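Local coordinates for uncharacterized protein MJ0754 (Methanocaldococcus jannaschii, PDB 3Q4N), which is of unknown function but is a ferritin-like four-helix bundle protein that binds metal and probably carries a dinuclear metal centre, at residues B[102-107]-B[153-159]. Sequence-based numbering, arbitrary orientation.
Sequences EVDALK and MLNNYGS
Leu-106 lies across from Leu-154 and Val-103 across from Tyr-157, with CA atoms 6.5 Å and 6.9 Å apart, where the start of helix 102-125 meets the C-terminal end of helix 130-155. That second helix closes in a Schellman motif. Leu-154 O accepts from the backbone N of both Tyr-157 and Ser-159, Asn-155 O accepts from Gly-158 N, and Gly-158, at positive phi, is the C-prime residue. Asn-155 ND2 also bonds Ser-159 O, almost in its own amide plane.

Leu-106 is the central apolar group. Leu-106 CB meets Leu-154 CD2 at 3.6 Å. Leu-106 CD2 rests on Met-153 CG, the two side chains crossing at about a right angle. Leu-106 CD1 sits over one face of the Tyr-157 ring, offset toward its rim and 4.2 Å from the centroid, as a CH-pi contact. The Tyr-157 side chain leaves with CG anti to its carbonyl carbon (chi1 -76°), which lays the ring against helix 102-125. Val-103 CG2 touches Tyr-157 CD1 obliquely at 3.8 Å, while Val-103 CG1 turns to Leu-154 CD2 and Ser-159. The carboxylate carbon of Glu-102 lies at the ring edge, in plane, with the carboxylate 87° from the ring. Replacing Tyr-157 with an alanine would probably open a gap beside Leu-106 CD1 and Val-103 CG2.

Lys-107 crosses Leu-154 with its CG, and a bend at its last torsion brings Lys-107 NZ to Ser-159 OG, to which it donates at 2.9 Å. Nearby, Met-153 touches Ile-46 of helix 45-68, and Glu-102 touches Trp-42 of helix 15-42.

The contact joins two helices near one end of the ferritin-like bundle. Apolar carbons carry most of it, while one hydrogen bond at its margin fixes where the Lys-107 amino group points.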
loop_
_atom_site.group_PDB
_atom_site.type_symbol
_atom_site.label_atom_id
_atom_site.label_comp_id
_atom_site.label_asym_id
_atom_site.label_seq_id
_atom_site.Cartn_x
_atom_site.Cartn_y
_atom_site.Cartn_z
ATOM N N GLU B 102 17.697 -9.875 15.915
ATOM C CA GLU B 102 17.971 -10.572 14.661
ATOM C C GLU B 102 16.694 -10.981 13.922
ATOM O O GLU B 102 16.496 -10.600 12.770
ATOM C CB GLU B 102 18.830 -11.798 14.913
ATOM C CG GLU B 102 20.292 -11.464 14.962
ATOM C CD GLU B 102 21.130 -12.595 15.496
ATOM O OE1 GLU B 102 22.309 -12.701 15.092
ATOM O OE2 GLU B 102 20.614 -13.371 16.330
ATOM N N VAL B 103 15.819 -11.740 14.573
ATOM C CA VAL B 103 14.569 -12.114 13.926
ATOM C C VAL B 103 13.823 -10.855 13.413
ATOM O O VAL B 103 13.214 -10.883 12.330
ATOM C CB VAL B 103 13.679 -12.991 14.847
ATOM C CG1 VAL B 103 12.479 -13.559 14.064
ATOM C CG2 VAL B 103 14.502 -14.126 15.501
ATOM N N ASP B 104 13.909 -9.752 14.169
ATOM C CA ASP B 104 13.255 -8.499 13.780
ATOM C C ASP B 104 13.860 -7.873 12.541
ATOM O O ASP B 104 13.164 -7.687 11.531
ATOM C CB ASP B 104 13.256 -7.494 14.920
ATOM C CG ASP B 104 12.142 -7.765 15.939
ATOM O OD1 ASP B 104 11.141 -8.434 15.575
ATOM O OD2 ASP B 104 12.268 -7.309 17.105
ATOM N N ALA B 105 15.149 -7.544 12.629
ATOM C CA ALA B 105 15.962 -7.180 11.460
ATOM C C ALA B 105 15.476 -7.921 10.236
ATOM O O ALA B 105 15.112 -7.314 9.237
ATOM C CB ALA B 105 17.415 -7.506 11.702
ATOM N N LEU B 106 15.446 -9.244 10.341
ATOM C CA LEU B 106 14.978 -10.120 9.267
ATOM C C LEU B 106 13.538 -9.844 8.810
ATOM O O LEU B 106 13.279 -9.774 7.614
ATOM C CB LEU B 106 15.128 -11.571 9.700
ATOM C CG LEU B 106 16.510 -12.151 9.468
ATOM C CD1 LEU B 106 16.544 -13.572 9.963
ATOM C CD2 LEU B 106 16.836 -12.099 7.993
ATOM N N LYS B 107 12.613 -9.685 9.762
ATOM C CA LYS B 107 11.219 -9.382 9.436
ATOM C C LYS B 107 11.080 -8.025 8.744
ATOM O O LYS B 107 10.342 -7.896 7.771
ATOM C CB LYS B 107 10.335 -9.430 10.686
ATOM C CG LYS B 107 10.174 -10.808 11.335
ATOM C CD LYS B 107 9.046 -10.753 12.382
ATOM C CE LYS B 107 9.059 -11.918 13.389
ATOM N NZ LYS B 107 8.446 -13.175 12.837
ATOM N N MET B 153 16.249 -17.144 5.208
ATOM C CA MET B 153 16.938 -16.740 6.422
ATOM C C MET B 153 16.030 -16.790 7.653
ATOM O O MET B 153 16.475 -17.135 8.749
ATOM C CB MET B 153 17.494 -15.341 6.231
ATOM C CG MET B 153 18.699 -15.074 7.065
ATOM S SD MET B 153 20.012 -16.152 6.588
ATOM C CE MET B 153 20.186 -15.696 4.853
ATOM N N LEU B 154 14.757 -16.450 7.464
ATOM C CA LEU B 154 13.777 -16.485 8.561
ATOM C C LEU B 154 13.526 -17.889 9.040
ATOM O O LEU B 154 13.515 -18.130 10.253
ATOM C CB LEU B 154 12.449 -15.824 8.179
ATOM C CG LEU B 154 12.417 -14.313 8.444
ATOM C CD1 LEU B 154 11.183 -13.726 7.812
ATOM C CD2 LEU B 154 12.466 -13.936 9.933
ATOM N N ASN B 155 13.332 -18.800 8.083
ATOM C CA ASN B 155 13.227 -20.227 8.364
ATOM C C ASN B 155 14.412 -20.751 9.194
ATOM O O ASN B 155 14.230 -21.507 10.136
ATOM C CB ASN B 155 13.154 -21.009 7.057
ATOM C CG ASN B 155 11.972 -20.613 6.186
ATOM O OD1 ASN B 155 11.972 -20.887 4.972
ATOM N ND2 ASN B 155 10.956 -19.964 6.791
ATOM N N ASN B 156 15.620 -20.330 8.838
ATOM C CA ASN B 156 16.808 -20.624 9.619
ATOM C C ASN B 156 16.725 -20.173 11.085
ATOM O O ASN B 156 17.463 -20.688 11.932
ATOM C CB ASN B 156 18.040 -20.011 8.951
ATOM C CG ASN B 156 18.251 -20.510 7.538
ATOM O OD1 ASN B 156 18.806 -19.799 6.708
ATOM N ND2 ASN B 156 17.805 -21.729 7.253
ATOM N N TYR B 157 15.847 -19.221 11.384
ATOM C CA TYR B 157 15.625 -18.793 12.767
ATOM C C TYR B 157 14.249 -19.279 13.270
ATOM O O TYR B 157 13.637 -18.680 14.180
ATOM C CB TYR B 157 15.723 -17.265 12.892
ATOM C CG TYR B 157 17.114 -16.646 12.876
ATOM C CD1 TYR B 157 17.496 -15.754 13.888
ATOM C CD2 TYR B 157 18.033 -16.909 11.843
ATOM C CE1 TYR B 157 18.761 -15.151 13.893
ATOM C CE2 TYR B 157 19.298 -16.303 11.830
ATOM C CZ TYR B 157 19.657 -15.423 12.868
ATOM O OH TYR B 157 20.904 -14.814 12.902
ATOM N N GLY B 158 13.767 -20.365 12.664
ATOM C CA GLY B 158 12.473 -20.964 13.025
ATOM C C GLY B 158 11.317 -19.969 13.066
ATOM O O GLY B 158 10.487 -20.009 13.994
ATOM N N SER B 159 11.273 -19.080 12.066
ATOM C CA SER B 159 10.186 -18.126 11.898
ATOM C C SER B 159 9.696 -18.119 10.452
ATOM O O SER B 159 10.274 -18.773 9.589
ATOM C CB SER B 159 10.643 -16.733 12.330
ATOM O OG SER B 159 9.537 -15.877 12.563
#